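Local coordinates for epoxide hydrolase (Aspergillus niger, PDB 3G02), which probably opens epoxide rings by adding water, and was made enantioselective by directed evolution of a fungal alpha/beta-hydrolase-fold enzyme, at residues S23-D26 and E27-D30; R66-W69 and L70-D74; E237-A240 and R241-F245; F55-T58 and S59-T63. The protein carries 9 engineered substitutions. One frame throughout, in Å; residues are numbered along the deposited sequence.

Interaction 1 (S23-D26 and E27-D30)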
loop_
_atom_site.group_PDB
_atom_site.type_symbol
_atom_site.label_atom_id
_atom_site.label_comp_id
_atom_site.label_asym_id
_atom_site.label_seq_id
_atom_site.Cartn_x
_atom_site.Cartn_y
_atom_site.Cartn_z
ATOM N N SER A 23 -29.952 -8.113 -5.364
ATOM C CA SER A 23 -30.718 -8.598 -4.228
ATOM C C SER A 23 -29.778 -9.227 -3.213
ATOM O O SER A 23 -29.662 -10.453 -3.122
ATOM C CB SER A 23 -31.784 -9.602 -4.686
ATOM O OG SER A 23 -32.626 -9.971 -3.609
ATOM N N ILE A 24 -29.091 -8.369 -2.461
ATOM C CA ILE A 24 -28.143 -8.813 -1.446
ATOM C C ILE A 24 -28.914 -9.418 -0.271
ATOM O O ILE A 24 -29.778 -8.755 0.306
ATOM C CB ILE A 24 -27.233 -7.646 -0.956
ATOM C CG1 ILE A 24 -26.488 -6.979 -2.129
ATOM C CG2 ILE A 24 -26.264 -8.123 0.133
ATOM C CD1 ILE A 24 -25.547 -7.892 -2.917
ATOM N N PRO A 25 -28.619 -10.687 0.071
ATOM C CA PRO A 25 -29.295 -11.329 1.195
ATOM C C PRO A 25 -29.126 -10.556 2.501
ATOM O O PRO A 25 -28.063 -9.977 2.747
ATOM C CB PRO A 25 -28.597 -12.691 1.291
ATOM C CG PRO A 25 -28.073 -12.945 -0.079
ATOM C CD PRO A 25 -27.659 -11.596 -0.583
ATOM N N ASP A 26 -30.174 -10.553 3.325
ATOM C CA ASP A 26 -30.153 -9.891 4.631
ATOM C C ASP A 26 -28.970 -10.345 5.482
ATOM O O ASP A 26 -28.347 -9.532 6.168
ATOM C CB ASP A 26 -31.460 -10.144 5.393
ATOM C CG ASP A 26 -32.613 -9.296 4.887
ATOM O OD1 ASP A 26 -32.400 -8.103 4.574
ATOM O OD2 ASP A 26 -33.746 -9.823 4.819
ATOM N N GLU A 27 -28.670 -11.644 5.424
ATOM C CA GLU A 27 -27.560 -12.243 6.168
ATOM C C GLU A 27 -26.220 -11.584 5.828
ATOM O O GLU A 27 -25.375 -11.407 6.702
ATOM C CB GLU A 27 -27.489 -13.754 5.910
ATOM C CG GLU A 27 -26.888 -14.555 7.059
ATOM C CD GLU A 27 -26.551 -15.993 6.685
ATOM O OE1 GLU A 27 -27.448 -16.723 6.210
ATOM O OE2 GLU A 27 -25.383 -16.395 6.883
ATOM N N GLN A 28 -26.044 -11.212 4.560
ATOM C CA GLN A 28 -24.814 -10.558 4.108
ATOM C C GLN A 28 -24.721 -9.116 4.599
ATOM O O GLN A 28 -23.638 -8.640 4.942
ATOM C CB GLN A 28 -24.685 -10.633 2.586
ATOM C CG GLN A 28 -24.338 -12.034 2.085
ATOM C CD GLN A 28 -24.289 -12.140 0.572
ATOM O OE1 GLN A 28 -24.007 -11.163 -0.127
ATOM N NE2 GLN A 28 -24.562 -13.338 0.057
ATOM N N LEU A 29 -25.862 -8.433 4.642
ATOM C CA LEU A 29 -25.932 -7.084 5.192
ATOM C C LEU A 29 -25.692 -7.093 6.696
ATOM O O LEU A 29 -25.011 -6.211 7.226
ATOM C CB LEU A 29 -27.276 -6.428 4.858
ATOM C CG LEU A 29 -27.573 -6.159 3.380
ATOM C CD1 LEU A 29 -28.931 -5.497 3.215
ATOM C CD2 LEU A 29 -26.481 -5.298 2.744
ATOM N N ASP A 30 -26.256 -8.092 7.377
ATOM C CA ASP A 30 -26.011 -8.300 8.802
ATOM C C ASP A 30 -24.531 -8.564 9.054
ATOM O O ASP A 30 -23.955 -8.012 9.993
ATOM C CB ASP A 30 -26.836 -9.477 9.335
ATOM C CG ASP A 30 -28.335 -9.234 9.268
ATOM O OD1 ASP A 30 -28.768 -8.063 9.138
ATOM O OD2 ASP A 30 -29.083 -10.232 9.346
HETATM O O HOH W 1 -30.465 -6.760 6.918
#
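P25 and Q28 meet at the N-terminus of helix 26-38, where P25 takes the N-cap position and the chain turns from an extended loop into the helix. The amide end of Q28 lies against the proline ring: NE2 of Q28 comes to 3.5 Å from CG of P25, while its CD approaches CD of P25 at 3.6 Å. Q28 runs extended beyond CG, with CG beside the backbone N (chi1 -73°), and this sends the amide back over the proline that opens the helix. At right angles to this side chain stands I24, whose CG2 touches CB and OE1 of Q28 and, on the buried side, CD2 of L29 at 3.9 Å.

The backbone fixes these positions. O of P25 accepts from two amides, N of Q28 lying well above the carbonyl plane and N of L29 in it, so the first turn closes on a shared carbonyl. N of D30 then reaches O of D26 at 2.8 Å in a regular helical bond.

Farther out, I24 and L29 both pack on W75 of helix 75-82 and on L304 of helix 292-304, which ties the start of the helix to two others. R76 forms a salt bridge with D26 through OD1, and the same arginine also bonds to O of I24. This pairing probably offsets the like charges of D26 and D30, whose OD1 atoms stand 5.8 Å apart. A water between them donates to OD1 of D30 at 3.1 Å and, weakly, to OD1 of D26.

Interaction 2 (R66-W69 and L70-D74)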
loop_
_atom_site.group_PDB
_atom_site.type_symbol
_atom_site.label_atom_id
_atom_site.label_comp_id
_atom_site.label_asym_id
_atom_site.label_seq_id
_atom_site.Cartn_x
_atom_site.Cartn_y
_atom_site.Cartn_z
ATOM N N ARG A 66 -17.475 5.338 10.323
ATOM C CA ARG A 66 -17.801 4.050 10.937
ATOM C C ARG A 66 -19.130 4.131 11.683
ATOM O O ARG A 66 -19.968 3.239 11.561
ATOM C CB ARG A 66 -16.686 3.588 11.881
ATOM C CG ARG A 66 -16.973 2.245 12.546
ATOM C CD ARG A 66 -15.849 1.812 13.471
ATOM N NE ARG A 66 -16.252 0.679 14.302
ATOM C CZ ARG A 66 -16.914 0.795 15.451
ATOM N NH1 ARG A 66 -17.246 1.991 15.922
ATOM N NH2 ARG A 66 -17.245 -0.289 16.135
ATOM N N GLU A 67 -19.315 5.212 12.436
ATOM C CA GLU A 67 -20.568 5.437 13.153
ATOM C C GLU A 67 -21.755 5.589 12.205
ATOM O O GLU A 67 -22.818 4.999 12.434
ATOM C CB GLU A 67 -20.460 6.647 14.083
ATOM C CG GLU A 67 -20.427 6.269 15.555
ATOM C CD GLU A 67 -21.660 5.484 15.984
ATOM O OE1 GLU A 67 -21.512 4.292 16.321
ATOM O OE2 GLU A 67 -22.778 6.050 15.967
ATOM N N LYS A 68 -21.565 6.372 11.146
ATOM C CA LYS A 68 -22.579 6.544 10.102
ATOM C C LYS A 68 -22.943 5.213 9.448
ATOM O O LYS A 68 -24.120 4.914 9.233
ATOM C CB LYS A 68 -22.106 7.545 9.043
ATOM C CG LYS A 68 -22.176 9.004 9.482
ATOM C CD LYS A 68 -21.761 9.950 8.366
ATOM C CE LYS A 68 -21.937 11.403 8.786
ATOM N NZ LYS A 68 -21.410 12.340 7.753
ATOM N N TRP A 69 -21.929 4.406 9.146
ATOM C CA TRP A 69 -22.134 3.109 8.514
ATOM C C TRP A 69 -22.972 2.184 9.400
ATOM O O TRP A 69 -23.789 1.405 8.907
ATOM C CB TRP A 69 -20.781 2.460 8.230
ATOM C CG TRP A 69 -20.727 1.617 7.003
ATOM C CD1 TRP A 69 -21.774 1.218 6.217
ATOM C CD2 TRP A 69 -19.552 1.041 6.428
ATOM N NE1 TRP A 69 -21.317 0.442 5.179
ATOM C CE2 TRP A 69 -19.955 0.314 5.288
ATOM C CE3 TRP A 69 -18.194 1.072 6.768
ATOM C CZ2 TRP A 69 -19.044 -0.372 4.482
ATOM C CZ3 TRP A 69 -17.291 0.388 5.973
ATOM C CH2 TRP A 69 -17.717 -0.319 4.841
ATOM N N LEU A 70 -22.761 2.282 10.709
ATOM C CA LEU A 70 -23.486 1.455 11.673
ATOM C C LEU A 70 -24.912 1.921 11.968
ATOM O O LEU A 70 -25.838 1.101 12.012
ATOM C CB LEU A 70 -22.709 1.376 12.990
ATOM C CG LEU A 70 -21.504 0.446 13.078
ATOM C CD1 LEU A 70 -20.710 0.745 14.342
ATOM C CD2 LEU A 70 -21.926 -1.022 13.026
ATOM N N SER A 71 -25.078 3.232 12.144
ATOM C CA SER A 71 -26.308 3.807 12.704
ATOM C C SER A 71 -27.206 4.556 11.712
ATOM O O SER A 71 -28.379 4.810 12.004
ATOM C CB SER A 71 -25.963 4.729 13.880
ATOM O OG SER A 71 -25.254 4.032 14.887
ATOM N N GLU A 72 -26.661 4.915 10.552
ATOM C CA GLU A 72 -27.414 5.668 9.544
ATOM C C GLU A 72 -27.592 4.946 8.205
ATOM O O GLU A 72 -28.650 5.046 7.580
ATOM C CB GLU A 72 -26.789 7.054 9.330
ATOM C CG GLU A 72 -26.886 7.979 10.548
ATOM C CD GLU A 72 -26.109 9.282 10.395
ATOM O OE1 GLU A 72 -25.845 9.931 11.430
ATOM O OE2 GLU A 72 -25.761 9.666 9.255
ATOM N N PHE A 73 -26.568 4.216 7.775
ATOM C CA PHE A 73 -26.557 3.629 6.436
ATOM C C PHE A 73 -27.575 2.510 6.223
ATOM O O PHE A 73 -27.685 1.591 7.034
ATOM C CB PHE A 73 -25.149 3.138 6.072
ATOM C CG PHE A 73 -25.039 2.605 4.668
ATOM C CD1 PHE A 73 -24.991 3.474 3.581
ATOM C CD2 PHE A 73 -24.990 1.237 4.433
ATOM C CE1 PHE A 73 -24.892 2.986 2.277
ATOM C CE2 PHE A 73 -24.891 0.739 3.133
ATOM C CZ PHE A 73 -24.843 1.618 2.052
ATOM N N ASP A 74 -28.301 2.596 5.111
ATOM C CA ASP A 74 -29.224 1.544 4.699
ATOM C C ASP A 74 -28.951 1.186 3.238
ATOM O O ASP A 74 -29.072 2.023 2.341
ATOM C CB ASP A 74 -30.680 1.990 4.906
ATOM C CG ASP A 74 -31.701 0.881 4.622
ATOM O OD1 ASP A 74 -31.319 -0.280 4.338
ATOM O OD2 ASP A 74 -32.911 1.191 4.685
HETATM O O HOH W 2 -26.470 0.691 9.295
#
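W69 and F73 form an offset edge-to-face aromatic pair at the C-terminal end of helix 59-71, where the chain leaves the helix. CD1 of the indole is 3.7 Å from CD2 of F73, and the ring planes stand at 84°, the indole edge turned toward the phenyl face. The side chains run side by side, and NE1 of W69 donates to S300 OG on helix 292-304, which fixes the rotation of the indole.

Several carbonyls at this end are well supplied with donors. O of K68 accepts from two amides, N of E72 and N of F73, both at 2.9 Å; the second closes a wider turn as the helix unwinds. O of E67 takes N of S71 at 2.9 Å and a weak second bond from N of L70, whose better acceptor is O of R66. Farther along, a water lies within hydrogen-bonding distance of O of W69 and O of F73, though it has more acceptors nearby than protons to give, so its bonding is not settled.

Among the side chains, the extended R66 carries its guanidinium to the carbonyls of V36 and R37 on helix 26-38, which receive NE and NH2. On the solvent side, E67 bends at chi2, and its OE2 receives a weak bond from OG of S71 at 3.4 Å, tentative because it belongs to one of two conformers of S71. CD1 of L70 lies over one face of the R66 guanidinium, 4.0 Å from CZ of R66.

Interaction 3 (E237-A240 and R241-F245)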
loop_
_atom_site.group_PDB
_atom_site.type_symbol
_atom_site.label_atom_id
_atom_site.label_comp_id
_atom_site.label_asym_id
_atom_site.label_seq_id
_atom_site.Cartn_x
_atom_site.Cartn_y
_atom_site.Cartn_z
ATOM N N GLU A 237 0.937 24.215 -14.254
ATOM C CA GLU A 237 0.341 23.884 -12.962
ATOM C C GLU A 237 -0.219 22.466 -12.995
ATOM O O GLU A 237 -0.055 21.708 -12.033
ATOM C CB GLU A 237 -0.753 24.886 -12.584
ATOM C CG GLU A 237 -0.227 26.253 -12.164
ATOM C CD GLU A 237 -1.328 27.285 -11.962
ATOM O OE1 GLU A 237 -2.506 27.006 -12.288
ATOM O OE2 GLU A 237 -1.010 28.389 -11.470
ATOM N N GLY A 238 -0.852 22.112 -14.113
ATOM C CA GLY A 238 -1.394 20.771 -14.329
ATOM C C GLY A 238 -0.315 19.706 -14.279
ATOM O O GLY A 238 -0.495 18.651 -13.658
ATOM N N ILE A 239 0.813 19.982 -14.928
ATOM C CA ILE A 239 1.961 19.077 -14.895
ATOM C C ILE A 239 2.509 18.932 -13.471
ATOM O O ILE A 239 2.881 17.836 -13.059
ATOM C CB ILE A 239 3.079 19.520 -15.888
ATOM C CG1 ILE A 239 2.548 19.533 -17.332
ATOM C CG2 ILE A 239 4.326 18.638 -15.757
ATOM C CD1 ILE A 239 1.912 18.238 -17.797
ATOM N N ALA A 240 2.540 20.034 -12.725
ATOM C CA ALA A 240 2.965 20.014 -11.324
ATOM C C ALA A 240 2.070 19.105 -10.481
ATOM O O ALA A 240 2.568 18.326 -9.666
ATOM C CB ALA A 240 2.983 21.426 -10.749
ATOM N N ARG A 241 0.758 19.202 -10.687
ATOM C CA ARG A 241 -0.190 18.324 -9.988
ATOM C C ARG A 241 0.025 16.864 -10.392
ATOM O O ARG A 241 -0.029 15.964 -9.544
ATOM C CB ARG A 241 -1.638 18.769 -10.219
ATOM C CG ARG A 241 -1.936 20.168 -9.671
ATOM C CD ARG A 241 -3.431 20.478 -9.615
ATOM N NE ARG A 241 -4.073 20.427 -10.930
ATOM C CZ ARG A 241 -4.083 21.429 -11.808
ATOM N NH1 ARG A 241 -3.485 22.580 -11.524
ATOM N NH2 ARG A 241 -4.694 21.281 -12.978
ATOM N N MET A 242 0.187 16.627 -11.695
ATOM C CA MET A 242 0.386 15.277 -12.229
ATOM C C MET A 242 1.609 14.628 -11.582
ATOM O O MET A 242 1.584 13.467 -11.167
ATOM C CB MET A 242 0.573 15.339 -13.744
ATOM C CG MET A 242 1.092 14.054 -14.364
ATOM S SD MET A 242 1.792 14.344 -15.990
ATOM C CE MET A 242 3.388 15.027 -15.558
ATOM N N GLU A 243 2.687 15.411 -11.497
ATOM C CA GLU A 243 3.957 14.972 -10.907
ATOM C C GLU A 243 3.827 14.639 -9.419
ATOM O O GLU A 243 4.342 13.610 -8.972
ATOM C CB GLU A 243 5.054 16.022 -11.125
ATOM C CG GLU A 243 5.612 16.073 -12.545
ATOM C CD GLU A 243 6.554 17.251 -12.781
ATOM O OE1 GLU A 243 6.748 18.077 -11.863
ATOM O OE2 GLU A 243 7.099 17.353 -13.900
ATOM N N LYS A 244 3.147 15.508 -8.667
ATOM C CA LYS A 244 2.827 15.239 -7.260
ATOM C C LYS A 244 2.012 13.954 -7.117
ATOM O O LYS A 244 2.273 13.143 -6.219
ATOM C CB LYS A 244 2.087 16.412 -6.608
ATOM C CG LYS A 244 1.696 16.131 -5.157
ATOM C CD LYS A 244 1.110 17.331 -4.462
ATOM C CE LYS A 244 0.834 17.011 -2.998
ATOM N NZ LYS A 244 0.278 18.189 -2.282
ATOM N N PHE A 245 1.033 13.757 -7.997
ATOM C CA PHE A 245 0.257 12.522 -7.963
ATOM C C PHE A 245 1.136 11.297 -8.203
ATOM O O PHE A 245 0.995 10.278 -7.524
ATOM C CB PHE A 245 -0.894 12.538 -8.971
ATOM C CG PHE A 245 -1.662 11.245 -9.014
ATOM C CD1 PHE A 245 -2.621 10.959 -8.042
ATOM C CD2 PHE A 245 -1.400 10.300 -9.998
ATOM C CE1 PHE A 245 -3.319 9.755 -8.067
ATOM C CE2 PHE A 245 -2.098 9.089 -10.032
ATOM C CZ PHE A 245 -3.052 8.820 -9.061
HETATM O O HOH W 3 -4.043 24.732 -13.242
#
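The guanidinium of R241 folds back along helix 233-248 and lays one face over the backbone of the preceding turn. CA of G238 sits above that face, toward its rim, at 3.6 Å from NH2 of R241. A bend at chi3 (-60°) swings the flat group back toward E237 and G238. NH1 of R241 consequently lies 3.7 Å from CB of E237.

I239 and M242 run side by side and point the same way. In one of two conformers of M242, a bend at chi3 (78°) turns the methyl CE toward the isoleucine, where it meets CG2 of I239 at 3.7 Å; the contact is tentative to that extent. E243 crosses I239 obliquely, and in one of its own two conformers, equally tentatively, OE2 comes to 3.6 Å from CG2 of I239. Beyond them, I239 packs on I228 and M242 on V353, two loop residues that cover this flank of the helix.

Regular i to i+4 backbone bonds hold the turns in place, among them N of R241 to O of E237 and N of M242 to O of G238. The carboxylate of E237 and the guanidinium stop short of a salt bridge, with OE1 of E237 4.6 Å from NH1 of R241. A water lying in the guanidinium plane spans the gap, accepting from NH1 of R241 at 2.8 Å and donating to OE1 of E237. The guanidinium thus spends NH1 on a water that leads to the E237 carboxylate and NH2, weakly, on the loop carbonyl of P347; the attraction between the two charges is probably weakened by the distance and the intervening water.

Interaction 4 (F55-T58 and S59-T63)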
loop_
_atom_site.group_PDB
_atom_site.type_symbol
_atom_site.label_atom_id
_atom_site.label_comp_id
_atom_site.label_asym_id
_atom_site.label_seq_id
_atom_site.Cartn_x
_atom_site.Cartn_y
_atom_site.Cartn_z
ATOM N N PHE A 55 -1.476 12.991 4.994
ATOM C CA PHE A 55 -0.997 11.629 5.222
ATOM C C PHE A 55 -2.091 10.578 5.020
ATOM O O PHE A 55 -1.899 9.407 5.346
ATOM C CB PHE A 55 -0.389 11.497 6.621
ATOM C CG PHE A 55 0.791 12.406 6.863
ATOM C CD1 PHE A 55 1.934 12.318 6.066
ATOM C CD2 PHE A 55 0.765 13.343 7.895
ATOM C CE1 PHE A 55 3.024 13.150 6.287
ATOM C CE2 PHE A 55 1.857 14.177 8.135
ATOM C CZ PHE A 55 2.987 14.081 7.331
ATOM N N GLY A 56 -3.225 10.997 4.467
ATOM C CA GLY A 56 -4.344 10.097 4.229
ATOM C C GLY A 56 -5.489 10.389 5.179
ATOM O O GLY A 56 -5.537 11.464 5.790
ATOM N N ILE A 57 -6.403 9.433 5.316
ATOM C CA ILE A 57 -7.641 9.661 6.064
ATOM C C ILE A 57 -7.377 9.992 7.532
ATOM O O ILE A 57 -6.486 9.430 8.163
ATOM C CB ILE A 57 -8.613 8.466 5.973
ATOM C CG1 ILE A 57 -7.940 7.183 6.477
ATOM C CG2 ILE A 57 -9.117 8.289 4.536
ATOM C CD1 ILE A 57 -8.811 6.361 7.366
ATOM N N THR A 58 -8.163 10.915 8.069
ATOM C CA THR A 58 -8.000 11.324 9.457
ATOM C C THR A 58 -8.746 10.388 10.397
ATOM O O THR A 58 -9.685 9.695 9.992
ATOM C CB THR A 58 -8.525 12.754 9.689
ATOM O OG1 THR A 58 -9.937 12.787 9.447
ATOM C CG2 THR A 58 -7.823 13.758 8.774
ATOM N N SER A 59 -8.329 10.383 11.659
ATOM C CA SER A 59 -9.039 9.645 12.695
ATOM C C SER A 59 -10.491 10.104 12.807
ATOM O O SER A 59 -11.391 9.274 12.911
ATOM C CB SER A 59 -8.334 9.802 14.041
ATOM O OG SER A 59 -7.156 9.011 14.070
ATOM N N GLU A 60 -10.707 11.416 12.776
ATOM C CA GLU A 60 -12.054 11.979 12.873
ATOM C C GLU A 60 -12.965 11.453 11.769
ATOM O O GLU A 60 -14.077 11.007 12.032
ATOM C CB GLU A 60 -11.999 13.501 12.821
ATOM C CG GLU A 60 -13.335 14.178 13.089
ATOM C CD GLU A 60 -13.280 15.694 12.983
ATOM O OE1 GLU A 60 -12.186 16.264 12.761
ATOM O OE2 GLU A 60 -14.351 16.324 13.122
ATOM N N TRP A 61 -12.475 11.488 10.532
ATOM C CA TRP A 61 -13.272 11.051 9.396
ATOM C C TRP A 61 -13.615 9.568 9.513
ATOM O O TRP A 61 -14.775 9.183 9.363
ATOM C CB TRP A 61 -12.543 11.341 8.080
ATOM C CG TRP A 61 -13.320 10.946 6.862
ATOM C CD1 TRP A 61 -14.230 11.710 6.190
ATOM C CD2 TRP A 61 -13.269 9.687 6.179
ATOM N NE1 TRP A 61 -14.751 11.009 5.132
ATOM C CE2 TRP A 61 -14.172 9.767 5.093
ATOM C CE3 TRP A 61 -12.542 8.505 6.371
ATOM C CZ2 TRP A 61 -14.373 8.705 4.204
ATOM C CZ3 TRP A 61 -12.743 7.443 5.487
ATOM C CH2 TRP A 61 -13.653 7.558 4.413
ATOM N N LEU A 62 -12.616 8.734 9.790
ATOM C CA LEU A 62 -12.866 7.295 9.866
ATOM C C LEU A 62 -13.830 6.924 10.993
ATOM O O LEU A 62 -14.714 6.092 10.793
ATOM C CB LEU A 62 -11.564 6.493 9.955
ATOM C CG LEU A 62 -11.720 4.990 9.681
ATOM C CD1 LEU A 62 -12.223 4.716 8.267
ATOM C CD2 LEU A 62 -10.421 4.248 9.937
ATOM N N THR A 63 -13.644 7.545 12.159
ATOM C CA THR A 63 -14.514 7.332 13.318
ATOM C C THR A 63 -15.958 7.697 12.979
ATOM O O THR A 63 -16.880 6.910 13.222
ATOM C CB THR A 63 -14.042 8.171 14.532
ATOM O OG1 THR A 63 -12.667 7.883 14.812
ATOM C CG2 THR A 63 -14.888 7.878 15.778
#
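The backbone passes from extended angles at I57 and T58 straight into the helix that starts at S59, and N of L62 closes the first turn on O of T58 at 3.1 Å. T58 turns its hydroxyl in to the same turn: OG1 lies between its own backbone N and carbonyl carbon (chi1 64°), which brings it to N of W61 at 3.1 Å with an N-H...O angle of 159°. OG1 also rests 3.3 Å from CB of W61, and the two side chains cross at about a right angle.

This is a threonine N-cap on helix 59-71, in which a side-chain oxygen replaces the carbonyl that the first turn lacks. On the buried side, I57, just ahead of the cap, reaches the helix with two branches. Its CG2 meets the six-membered part of the W61 indole at CZ3, 3.8 Å away, in an oblique approach, whereas CD1 goes to L62 and touches CD2 of that leucine at 3.7 Å. Helix 271-284 lies against both partners, I57 contacting A276 and E280, and W61 contacting L275 and L283.

One turn on, O of S59 accepts from N of T63, joined in one of the two conformers of T63 by its OG1. The OG of S59 is hydrogen-bonded to S48 OG. The loop also faces the second subunit: O of I57 bonds to S261 OG of that subunit and N of I57 to its T262 OG1, while the ring of F55 makes a cation-pi contact with R316 of the same neighbour.

Interactions 4 and 2 mark the two ends of helix 59-71, the capped start and the unwinding finish, with centres about 16 Å apart and just two residues between their segments in the sequence. Interaction 1 opens the preceding helix 26-38; its centre is also about 16 Å from that of interaction 2, nearest atoms about 6 Å apart, and R76 joins them through D26 and D74. Interaction 4 alone reaches the second subunit. Interaction 3 stands apart, about 42 Å from interaction 1 and 24 Å from interaction 4, centre to centre. It lies nearer the predicted catalytic centre: the R241 side chain is about 11 Å from that of H375, whereas the other three are remote from the predicted active-site residues.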